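Local coordinates for protein serine--tRNA ligase (Pyrococcus horikoshii, PDB 2DQ0) that catalyses the ATP-dependent attachment of serine to tRNA(Ser), and probably also to tRNA(Sec), as a homodimeric class II aminoacyl-tRNA synthetase, at residues A[211-217]-A[274-279]; A[218-223]-A[246-250]; A[225-230]-A[251-255]. All coordinates share one frame; numbering follows the deposited sequence.

Contact 1. Residues A[211-217]-A[274-279]; sequences GFTPVIP and LYVGVS
Thr213 holds the carbonyl oxygen of Leu274 with two donors, opening the parallel pairing of strand 213-216 with segment 274-279 of strand 273-282. The order of helix 190-209 followed by a strand at the subunit boundary fits motif 1 of class II synthetases, here set against a strand of the catalytic sheet. Backbone Thr213 N meets Leu274 O at 2.9 Å, and Thr213 OG1 reaches the same oxygen at 2.8 Å from the opposite face of its carbonyl plane. The hydroxyl gets there because chi1 of 33° sets OG1 between the backbone N and the carbonyl carbon. Further along, Val276 N bonds to Thr213 O (3.1 Å) and Val215 N to Val276 O (2.9 Å); Val278 N then bonds to Val215 O. The short segments run 32° from parallel.

The side chains divide between the two faces of the sheet. Pro214 and Val276 share the face covered by helix 190-209, where Ile208 and Leu204 pack on them. Tyr275 lies on the other face beside Thr213, its OH hydrogen-bonded to His261. Gly211, at a positive phi of 95°, closes the Schellman motif that ends the helix and turns the chain into the strand. Beyond this shell, Val215 and Ile216 pair antiparallel with a strand of the second subunit, so the sheet continues across the dimer interface. Back at the helix-proximal end, Leu274 CB sits over one face of the Phe212 ring, 3.8 Å from its centroid, while Tyr275 O approaches the ring edge at CD2.

Contact 2. Residues A[218-223]-A[246-250]; sequences PYMVRR and DLYLI
Arg223 passes obliquely across Tyr248 and ends at its hydroxyl, closing one end of the small antiparallel pairing of strands 220-221 and 248-249. Its CG is anti to the backbone N (chi1 -169°) and the chain stays extended as far as NE, which carries NH2 to 2.7 Å from Tyr248 OH. The hydroxyl lies in the guanidinium plane, which is turned 67° from the phenol ring. Phe235 adds to this cluster, making a cation-pi contact with Arg223 and meeting the Tyr248 ring.

Asp246 has CG anti to the backbone N (chi1 178°), which brings its carboxylate nearer to segment 218-223. There Arg223 N meets the syn side of Asp246 OD2 at 2.8 Å, out of the carboxylate plane. Between the strands, Val221 N to Tyr248 O (2.8 Å) and Tyr248 N to Val221 O form the hydrogen-bonded pair; Ile250 N adds a bond to Tyr219 O of 2.9 Å.

Met220 and Leu249 make the non-hydrogen-bonded pair, their side chains lying alongside and pointing the same way, Met220 CG against Leu249 CD2. Ile250 crosses Val221 at about a right angle, CG2 against Val221 CG1 at 3.8 Å, and sends CD1 to Pro218 O. The polar ends of Tyr219 and Arg222 leave the pairing for His303 and the carbonyl of Lys179 of the second subunit.

Arg223 N lies close to where the chain enters helix 223-227, so the negative Asp246 carboxylate may gain from the partial positive charge there.

Contact 3. Residues A[225-230]-A[251-255]; sequences VEEGST and PTAEH. With SSA (5'-O-(N-(L-seryl)-sulfamoyl)adenosine), chain G.
With its first torsion at -60°, CG anti to the carbonyl carbon, His255 swings its imidazole against Ser229 CB. That carbon stands 3.6 Å from the ring centroid, 23° off the ring normal, a CH-pi contact over the face. On the other face lies Thr252 CG2, offset toward the rim, so the ring lies between Ser229 of the other segment and Thr252 of its own. A like torsion at Ser229 turns its hydroxyl back into its own helical turn, Ser229 OG bonding to Val225 O at 2.7 Å, nearly along the C=O axis.

Glu226 is bent at chi2, bringing OE1 to 3.6 Å from Pro251 CD; its approach to the imidazole is uncertain in detail. Thr230 comes to the ring with its methyl group. Replacing His255 with an alanine is likely to leave a gap between Ser229 CB and Thr252 CG2 and take away the partner of the Thr230 methyl.

Thr252 OG1 is anti to its own N (chi1 155°) and accepts from Glu254 N at 2.9 Å, a capping bond at the entry to helix 254-259. The same oxygen takes a weak bond of 3.1 Å from N10, the amino group of the seryl-sulfamoyl adenosine, and Lys304 is a further partner. Glu254 OE1 also accepts from N10, modelled so short (2.4 Å) that the exact length is doubtful; OE2 bonds to Gln381, as does Ser229 O. Glu306 completes this end of the ligand site. Thr252 and Glu254, spaced by Ala253, fit the TXE motif of seryl-tRNA synthetases, whose threonine and glutamate receive the amino group of serine.

Along the chain the segments run 211-217, 218-223, 225-230, 246-250, 251-255 and 274-279, so contact 1 encloses the other two, whose segments alternate. Centres of contacts 1 and 2 lie about 18 Å apart, those of 1 and 3 about 15 Å, and those of 2 and 3 about 9 Å. Ser279 joins all three, with OG 3.5 Å from Ile250 CD1 and 3.7 Å from Ala253 CB. Strand 220-221 leads into helix 223-227 and strand 248-249 into helix 254-259, so both segments of contact 2 run on into those of contact 3. Contacts 1 and 2 border the second subunit, and the touching residues are consistent with a packed route from the dimer interface to the serine-binding end of the active site.

Contact 1. Residues A[211-217]-A[274-279]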
loop_
_atom_site.group_PDB
_atom_site.type_symbol
_atom_site.label_atom_id
_atom_site.label_comp_id
_atom_site.label_asym_id
_atom_site.label_seq_id
_atom_site.Cartn_x
_atom_site.Cartn_y
_atom_site.Cartn_z
ATOM N N GLY A 211 11.785 -19.058 -15.710
ATOM C CA GLY A 211 12.998 -18.711 -14.994
ATOM C C GLY A 211 13.089 -17.448 -14.151
ATOM O O GLY A 211 14.192 -17.073 -13.713
ATOM N N PHE A 212 11.966 -16.780 -13.904
ATOM C CA PHE A 212 12.008 -15.556 -13.090
ATOM C C PHE A 212 11.843 -15.824 -11.588
ATOM O O PHE A 212 10.953 -16.584 -11.173
ATOM C CB PHE A 212 10.933 -14.585 -13.563
ATOM C CG PHE A 212 11.212 -13.998 -14.895
ATOM C CD1 PHE A 212 11.358 -14.821 -16.014
ATOM C CD2 PHE A 212 11.361 -12.617 -15.041
ATOM C CE1 PHE A 212 11.654 -14.271 -17.270
ATOM C CE2 PHE A 212 11.657 -12.053 -16.283
ATOM C CZ PHE A 212 11.806 -12.885 -17.411
ATOM N N THR A 213 12.710 -15.231 -10.774
ATOM C CA THR A 213 12.609 -15.414 -9.324
ATOM C C THR A 213 11.494 -14.489 -8.824
ATOM O O THR A 213 11.519 -13.263 -9.014
ATOM C CB THR A 213 13.971 -15.128 -8.586
ATOM O OG1 THR A 213 14.689 -14.100 -9.267
ATOM C CG2 THR A 213 14.851 -16.386 -8.563
ATOM N N PRO A 214 10.474 -15.078 -8.215
ATOM C CA PRO A 214 9.374 -14.252 -7.724
ATOM C C PRO A 214 9.715 -13.407 -6.502
ATOM O O PRO A 214 10.439 -13.837 -5.614
ATOM C CB PRO A 214 8.264 -15.281 -7.454
ATOM C CG PRO A 214 9.015 -16.490 -7.065
ATOM C CD PRO A 214 10.188 -16.513 -8.041
ATOM N N VAL A 215 9.178 -12.197 -6.457
ATOM C CA VAL A 215 9.438 -11.345 -5.321
ATOM C C VAL A 215 8.291 -10.429 -4.909
ATOM O O VAL A 215 7.517 -9.960 -5.739
ATOM C CB VAL A 215 10.722 -10.527 -5.563
ATOM C CG1 VAL A 215 10.918 -10.332 -7.032
ATOM C CG2 VAL A 215 10.672 -9.191 -4.838
ATOM N N ILE A 216 8.162 -10.251 -3.598
ATOM C CA ILE A 216 7.207 -9.339 -3.005
ATOM C C ILE A 216 8.145 -8.261 -2.419
ATOM O O ILE A 216 8.814 -8.469 -1.414
ATOM C CB ILE A 216 6.395 -9.989 -1.867
ATOM C CG1 ILE A 216 5.382 -10.982 -2.448
ATOM C CG2 ILE A 216 5.700 -8.892 -1.050
ATOM C CD1 ILE A 216 4.664 -11.823 -1.392
ATOM N N PRO A 217 8.209 -7.094 -3.057
ATOM C CA PRO A 217 9.077 -6.003 -2.596
ATOM C C PRO A 217 8.456 -5.112 -1.536
ATOM O O PRO A 217 7.325 -5.326 -1.116
ATOM C CB PRO A 217 9.274 -5.204 -3.865
ATOM C CG PRO A 217 7.830 -5.221 -4.403
ATOM C CD PRO A 217 7.479 -6.704 -4.280
ATOM N N LEU A 274 16.735 -12.138 -13.392
ATOM C CA LEU A 274 15.335 -12.076 -13.777
ATOM C C LEU A 274 14.354 -12.042 -12.603
ATOM O O LEU A 274 14.228 -12.995 -11.826
ATOM C CB LEU A 274 15.001 -13.250 -14.696
ATOM C CG LEU A 274 16.002 -13.451 -15.841
ATOM C CD1 LEU A 274 15.718 -14.811 -16.449
ATOM C CD2 LEU A 274 15.930 -12.322 -16.899
ATOM N N TYR A 275 13.642 -10.931 -12.484
ATOM C CA TYR A 275 12.676 -10.808 -11.414
ATOM C C TYR A 275 11.238 -10.638 -11.877
ATOM O O TYR A 275 10.949 -9.975 -12.869
ATOM C CB TYR A 275 13.054 -9.633 -10.512
ATOM C CG TYR A 275 14.377 -9.813 -9.824
ATOM C CD1 TYR A 275 14.550 -10.794 -8.851
ATOM C CD2 TYR A 275 15.453 -8.984 -10.123
ATOM C CE1 TYR A 275 15.759 -10.943 -8.187
ATOM C CE2 TYR A 275 16.667 -9.119 -9.466
ATOM C CZ TYR A 275 16.813 -10.099 -8.497
ATOM O OH TYR A 275 18.008 -10.201 -7.830
ATOM N N VAL A 276 10.338 -11.271 -11.148
ATOM C CA VAL A 276 8.925 -11.114 -11.404
ATOM C C VAL A 276 8.311 -10.754 -10.055
ATOM O O VAL A 276 8.192 -11.597 -9.167
ATOM C CB VAL A 276 8.272 -12.387 -11.979
ATOM C CG1 VAL A 276 8.673 -13.641 -11.169
ATOM C CG2 VAL A 276 6.775 -12.196 -11.997
ATOM N N GLY A 277 7.957 -9.483 -9.894
ATOM C CA GLY A 277 7.369 -9.043 -8.646
ATOM C C GLY A 277 5.859 -8.913 -8.694
ATOM O O GLY A 277 5.256 -8.826 -9.777
ATOM N N VAL A 278 5.252 -8.925 -7.505
ATOM C CA VAL A 278 3.808 -8.752 -7.325
ATOM C C VAL A 278 3.739 -7.644 -6.303
ATOM O O VAL A 278 4.537 -7.618 -5.366
ATOM C CB VAL A 278 3.090 -9.935 -6.622
ATOM C CG1 VAL A 278 1.615 -9.927 -6.986
ATOM C CG2 VAL A 278 3.745 -11.220 -6.941
ATOM N N SER A 279 2.788 -6.738 -6.461
ATOM C CA SER A 279 2.651 -5.677 -5.488
ATOM C C SER A 279 1.492 -4.777 -5.804
ATOM O O SER A 279 1.059 -4.695 -6.946
ATOM C CB SER A 279 3.907 -4.805 -5.444
ATOM O OG SER A 279 3.798 -3.714 -6.345
#

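Contact 2. Residues A[218-223]-A[246-250]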
loop_
_atom_site.group_PDB
_atom_site.type_symbol
_atom_site.label_atom_id
_atom_site.label_comp_id
_atom_site.label_asym_id
_atom_site.label_seq_id
_atom_site.Cartn_x
_atom_site.Cartn_y
_atom_site.Cartn_z
ATOM N N PRO A 218 9.219 -4.117 -1.060
ATOM C CA PRO A 218 8.668 -3.194 -0.064
ATOM C C PRO A 218 7.653 -2.380 -0.890
ATOM O O PRO A 218 7.843 -2.200 -2.093
ATOM C CB PRO A 218 9.882 -2.352 0.336
ATOM C CG PRO A 218 10.991 -3.300 0.221
ATOM C CD PRO A 218 10.693 -4.030 -1.079
ATOM N N TYR A 219 6.589 -1.899 -0.273
ATOM C CA TYR A 219 5.584 -1.140 -1.014
ATOM C C TYR A 219 5.833 0.353 -0.832
ATOM O O TYR A 219 5.220 1.188 -1.504
ATOM C CB TYR A 219 4.188 -1.510 -0.502
ATOM C CG TYR A 219 3.816 -2.971 -0.704
ATOM C CD1 TYR A 219 2.831 -3.572 0.090
ATOM C CD2 TYR A 219 4.432 -3.746 -1.693
ATOM C CE1 TYR A 219 2.469 -4.913 -0.090
ATOM C CE2 TYR A 219 4.074 -5.091 -1.890
ATOM C CZ TYR A 219 3.093 -5.658 -1.077
ATOM O OH TYR A 219 2.747 -6.970 -1.229
ATOM N N MET A 220 6.732 0.667 0.100
ATOM C CA MET A 220 7.120 2.036 0.413
ATOM C C MET A 220 8.629 2.061 0.288
ATOM O O MET A 220 9.318 1.217 0.861
ATOM C CB MET A 220 6.736 2.429 1.854
ATOM C CG MET A 220 5.236 2.523 2.123
ATOM S SD MET A 220 4.795 3.160 3.785
ATOM C CE MET A 220 4.980 1.747 4.703
ATOM N N VAL A 221 9.153 3.013 -0.468
ATOM C CA VAL A 221 10.592 3.099 -0.619
ATOM C C VAL A 221 11.070 4.515 -0.361
ATOM O O VAL A 221 10.266 5.459 -0.298
ATOM C CB VAL A 221 11.053 2.658 -2.031
ATOM C CG1 VAL A 221 10.620 1.248 -2.287
ATOM C CG2 VAL A 221 10.484 3.581 -3.093
ATOM N N ARG A 222 12.391 4.632 -0.227
ATOM C CA ARG A 222 13.108 5.883 0.022
ATOM C C ARG A 222 13.157 6.745 -1.254
ATOM O O ARG A 222 13.215 6.226 -2.364
ATOM C CB ARG A 222 14.519 5.529 0.482
ATOM C CG ARG A 222 15.172 6.547 1.348
ATOM C CD ARG A 222 15.333 6.040 2.758
ATOM N NE ARG A 222 16.155 4.837 2.799
ATOM C CZ ARG A 222 16.616 4.287 3.918
ATOM N NH1 ARG A 222 17.355 3.187 3.848
ATOM N NH2 ARG A 222 16.345 4.834 5.103
ATOM N N ARG A 223 13.136 8.064 -1.104
ATOM C CA ARG A 223 13.143 8.943 -2.273
ATOM C C ARG A 223 14.169 8.632 -3.386
ATOM O O ARG A 223 13.864 8.748 -4.578
ATOM C CB ARG A 223 13.328 10.406 -1.844
ATOM C CG ARG A 223 13.073 11.376 -2.996
ATOM C CD ARG A 223 13.400 12.813 -2.666
ATOM N NE ARG A 223 12.993 13.706 -3.751
ATOM C CZ ARG A 223 11.746 14.137 -3.964
ATOM N NH1 ARG A 223 11.490 14.940 -4.993
ATOM N NH2 ARG A 223 10.758 13.781 -3.147
ATOM N N ASP A 246 11.004 9.562 4.899
ATOM C CA ASP A 246 11.594 9.476 3.586
ATOM C C ASP A 246 11.013 8.139 3.047
ATOM O O ASP A 246 11.707 7.129 2.916
ATOM C CB ASP A 246 13.125 9.456 3.666
ATOM C CG ASP A 246 13.804 9.320 2.283
ATOM O OD1 ASP A 246 15.006 8.959 2.248
ATOM O OD2 ASP A 246 13.159 9.573 1.237
ATOM N N LEU A 247 9.710 8.158 2.780
ATOM C CA LEU A 247 8.990 7.003 2.252
ATOM C C LEU A 247 7.982 7.421 1.180
ATOM O O LEU A 247 7.236 8.394 1.326
ATOM C CB LEU A 247 8.271 6.262 3.377
ATOM C CG LEU A 247 9.165 5.535 4.388
ATOM C CD1 LEU A 247 8.325 5.019 5.537
ATOM C CD2 LEU A 247 9.892 4.376 3.697
ATOM N N TYR A 248 7.980 6.676 0.085
ATOM C CA TYR A 248 7.084 6.946 -1.028
ATOM C C TYR A 248 6.362 5.646 -1.407
ATOM O O TYR A 248 6.969 4.577 -1.404
ATOM C CB TYR A 248 7.903 7.469 -2.202
ATOM C CG TYR A 248 8.589 8.774 -1.889
ATOM C CD1 TYR A 248 9.716 8.827 -1.062
ATOM C CD2 TYR A 248 8.059 9.980 -2.358
ATOM C CE1 TYR A 248 10.282 10.046 -0.708
ATOM C CE2 TYR A 248 8.619 11.193 -2.015
ATOM C CZ TYR A 248 9.721 11.220 -1.199
ATOM O OH TYR A 248 10.267 12.429 -0.917
ATOM N N LEU A 249 5.066 5.730 -1.692
ATOM C CA LEU A 249 4.305 4.548 -2.087
ATOM C C LEU A 249 4.716 4.248 -3.517
ATOM O O LEU A 249 4.753 5.143 -4.363
ATOM C CB LEU A 249 2.788 4.800 -1.995
ATOM C CG LEU A 249 2.285 5.080 -0.574
ATOM C CD1 LEU A 249 0.791 5.252 -0.588
ATOM C CD2 LEU A 249 2.677 3.944 0.355
ATOM N N ILE A 250 5.044 2.995 -3.786
ATOM C CA ILE A 250 5.492 2.639 -5.116
ATOM C C ILE A 250 4.357 2.648 -6.122
ATOM O O ILE A 250 3.233 2.275 -5.806
ATOM C CB ILE A 250 6.173 1.251 -5.118
ATOM C CG1 ILE A 250 5.191 0.177 -4.671
ATOM C CG2 ILE A 250 7.358 1.242 -4.149
ATOM C CD1 ILE A 250 5.743 -1.205 -4.847
HETATM O O HOH W 1 13.131 5.652 5.011
#

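Contact 3. Residues A[225-230]-A[251-255]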
loop_
_atom_site.group_PDB
_atom_site.type_symbol
_atom_site.label_atom_id
_atom_site.label_comp_id
_atom_site.label_asym_id
_atom_site.label_seq_id
_atom_site.Cartn_x
_atom_site.Cartn_y
_atom_site.Cartn_z
ATOM N N VAL A 225 15.342 5.834 -4.519
ATOM C CA VAL A 225 14.989 4.786 -5.453
ATOM C C VAL A 225 13.907 5.272 -6.422
ATOM O O VAL A 225 13.783 4.734 -7.523
ATOM C CB VAL A 225 14.587 3.457 -4.732
ATOM C CG1 VAL A 225 14.764 3.613 -3.242
ATOM C CG2 VAL A 225 13.188 3.017 -5.120
ATOM N N GLU A 226 13.145 6.297 -6.027
ATOM C CA GLU A 226 12.116 6.846 -6.910
ATOM C C GLU A 226 12.768 7.755 -7.919
ATOM O O GLU A 226 12.415 7.728 -9.103
ATOM C CB GLU A 226 11.040 7.645 -6.160
ATOM C CG GLU A 226 9.953 6.779 -5.567
ATOM C CD GLU A 226 9.447 5.719 -6.538
ATOM O OE1 GLU A 226 8.725 6.060 -7.510
ATOM O OE2 GLU A 226 9.784 4.536 -6.327
ATOM N N GLU A 227 13.724 8.570 -7.473
ATOM C CA GLU A 227 14.370 9.438 -8.437
ATOM C C GLU A 227 15.368 8.645 -9.270
ATOM O O GLU A 227 15.795 9.082 -10.335
ATOM C CB GLU A 227 14.984 10.669 -7.760
ATOM C CG GLU A 227 16.054 10.441 -6.766
ATOM C CD GLU A 227 16.209 11.634 -5.826
ATOM O OE1 GLU A 227 17.088 11.564 -4.932
ATOM O OE2 GLU A 227 15.453 12.631 -5.972
ATOM N N GLY A 228 15.674 7.438 -8.819
ATOM C CA GLY A 228 16.593 6.614 -9.571
ATOM C C GLY A 228 15.846 5.841 -10.632
ATOM O O GLY A 228 16.457 5.320 -11.563
ATOM N N SER A 229 14.518 5.806 -10.523
ATOM C CA SER A 229 13.682 5.034 -11.446
ATOM C C SER A 229 12.877 5.758 -12.520
ATOM O O SER A 229 12.504 5.134 -13.524
ATOM C CB SER A 229 12.715 4.163 -10.638
ATOM O OG SER A 229 13.384 3.254 -9.777
ATOM N N THR A 230 12.579 7.040 -12.314
ATOM C CA THR A 230 11.794 7.813 -13.293
ATOM C C THR A 230 12.208 9.258 -13.319
ATOM O O THR A 230 13.203 9.637 -12.713
ATOM C CB THR A 230 10.259 7.839 -13.002
ATOM O OG1 THR A 230 10.034 8.120 -11.614
ATOM C CG2 THR A 230 9.617 6.547 -13.380
ATOM N N PRO A 251 4.633 3.131 -7.340
ATOM C CA PRO A 251 3.642 3.192 -8.420
ATOM C C PRO A 251 3.698 1.947 -9.280
ATOM O O PRO A 251 2.902 1.776 -10.188
ATOM C CB PRO A 251 4.054 4.441 -9.197
ATOM C CG PRO A 251 5.538 4.425 -9.057
ATOM C CD PRO A 251 5.740 4.077 -7.597
ATOM N N THR A 252 4.646 1.074 -8.973
ATOM C CA THR A 252 4.860 -0.167 -9.713
ATOM C C THR A 252 6.004 -0.894 -9.029
ATOM O O THR A 252 6.903 -0.244 -8.504
ATOM C CB THR A 252 5.283 0.106 -11.172
ATOM O OG1 THR A 252 6.017 -1.018 -11.667
ATOM C CG2 THR A 252 6.140 1.336 -11.267
ATOM N N ALA A 253 5.979 -2.227 -9.037
ATOM C CA ALA A 253 7.025 -3.012 -8.391
ATOM C C ALA A 253 8.346 -2.734 -9.088
ATOM O O ALA A 253 9.414 -2.968 -8.526
ATOM C CB ALA A 253 6.693 -4.510 -8.447
ATOM N N GLU A 254 8.254 -2.236 -10.319
ATOM C CA GLU A 254 9.425 -1.873 -11.117
ATOM C C GLU A 254 10.453 -1.075 -10.290
ATOM O O GLU A 254 11.637 -1.448 -10.229
ATOM C CB GLU A 254 8.992 -1.028 -12.318
ATOM C CG GLU A 254 10.109 -0.644 -13.262
ATOM C CD GLU A 254 9.806 0.600 -14.069
ATOM O OE1 GLU A 254 8.630 0.788 -14.459
ATOM O OE2 GLU A 254 10.753 1.384 -14.332
ATOM N N HIS A 255 9.999 0.012 -9.662
ATOM C CA HIS A 255 10.880 0.873 -8.857
ATOM C C HIS A 255 11.639 0.178 -7.727
ATOM O O HIS A 255 12.851 0.330 -7.645
ATOM C CB HIS A 255 10.114 2.076 -8.303
ATOM C CG HIS A 255 9.527 2.956 -9.362
ATOM N ND1 HIS A 255 9.696 2.709 -10.712
ATOM C CD2 HIS A 255 8.817 4.106 -9.274
ATOM C CE1 HIS A 255 9.120 3.674 -11.406
ATOM N NE2 HIS A 255 8.583 4.534 -10.557
HETATM N N10 SSA G . 6.710 -0.698 -14.698
HETATM C CA SSA G . 6.035 -0.459 -15.987
HETATM C CB SSA G . 5.714 -1.755 -16.680
HETATM O OG SSA G . 4.648 -2.466 -16.039
HETATM C C9 SSA G . 4.732 0.319 -15.852
HETATM O O9 SSA G . 4.258 0.575 -14.748
HETATM N N8 SSA G . 4.151 0.722 -16.989
HETATM S S1 SSA G . 2.747 1.504 -16.948
HETATM O O1S SSA G . 3.011 2.736 -16.220
HETATM O O2S SSA G . 2.276 1.553 -18.327
HETATM O "O5'" SSA G . 1.825 0.577 -16.083
HETATM C "C5'" SSA G . 1.611 -0.761 -16.490
HETATM C "C4'" SSA G . 0.154 -1.080 -16.613
HETATM O "O4'" SSA G . -0.510 -0.931 -15.343
HETATM C "C3'" SSA G . -0.686 -0.243 -17.558
HETATM O "O3'" SSA G . -0.463 -0.657 -18.890
HETATM C "C2'" SSA G . -2.070 -0.653 -17.087
HETATM O "O2'" SSA G . -2.450 -1.955 -17.465
HETATM C "C1'" SSA G . -1.872 -0.594 -15.566
HETATM N N9 SSA G . -2.077 0.731 -14.987
HETATM C C8 SSA G . -1.246 1.839 -15.009
HETATM N N7 SSA G . -1.742 2.878 -14.389
HETATM C C5 SSA G . -2.979 2.434 -13.931
HETATM C C6 SSA G . -4.019 3.071 -13.202
HETATM N N6 SSA G . -3.954 4.336 -12.797
HETATM N N1 SSA G . -5.130 2.336 -12.889
HETATM C C2 SSA G . -5.185 1.048 -13.294
HETATM N N3 SSA G . -4.268 0.342 -13.993
HETATM C C4 SSA G . -3.191 1.106 -14.290
#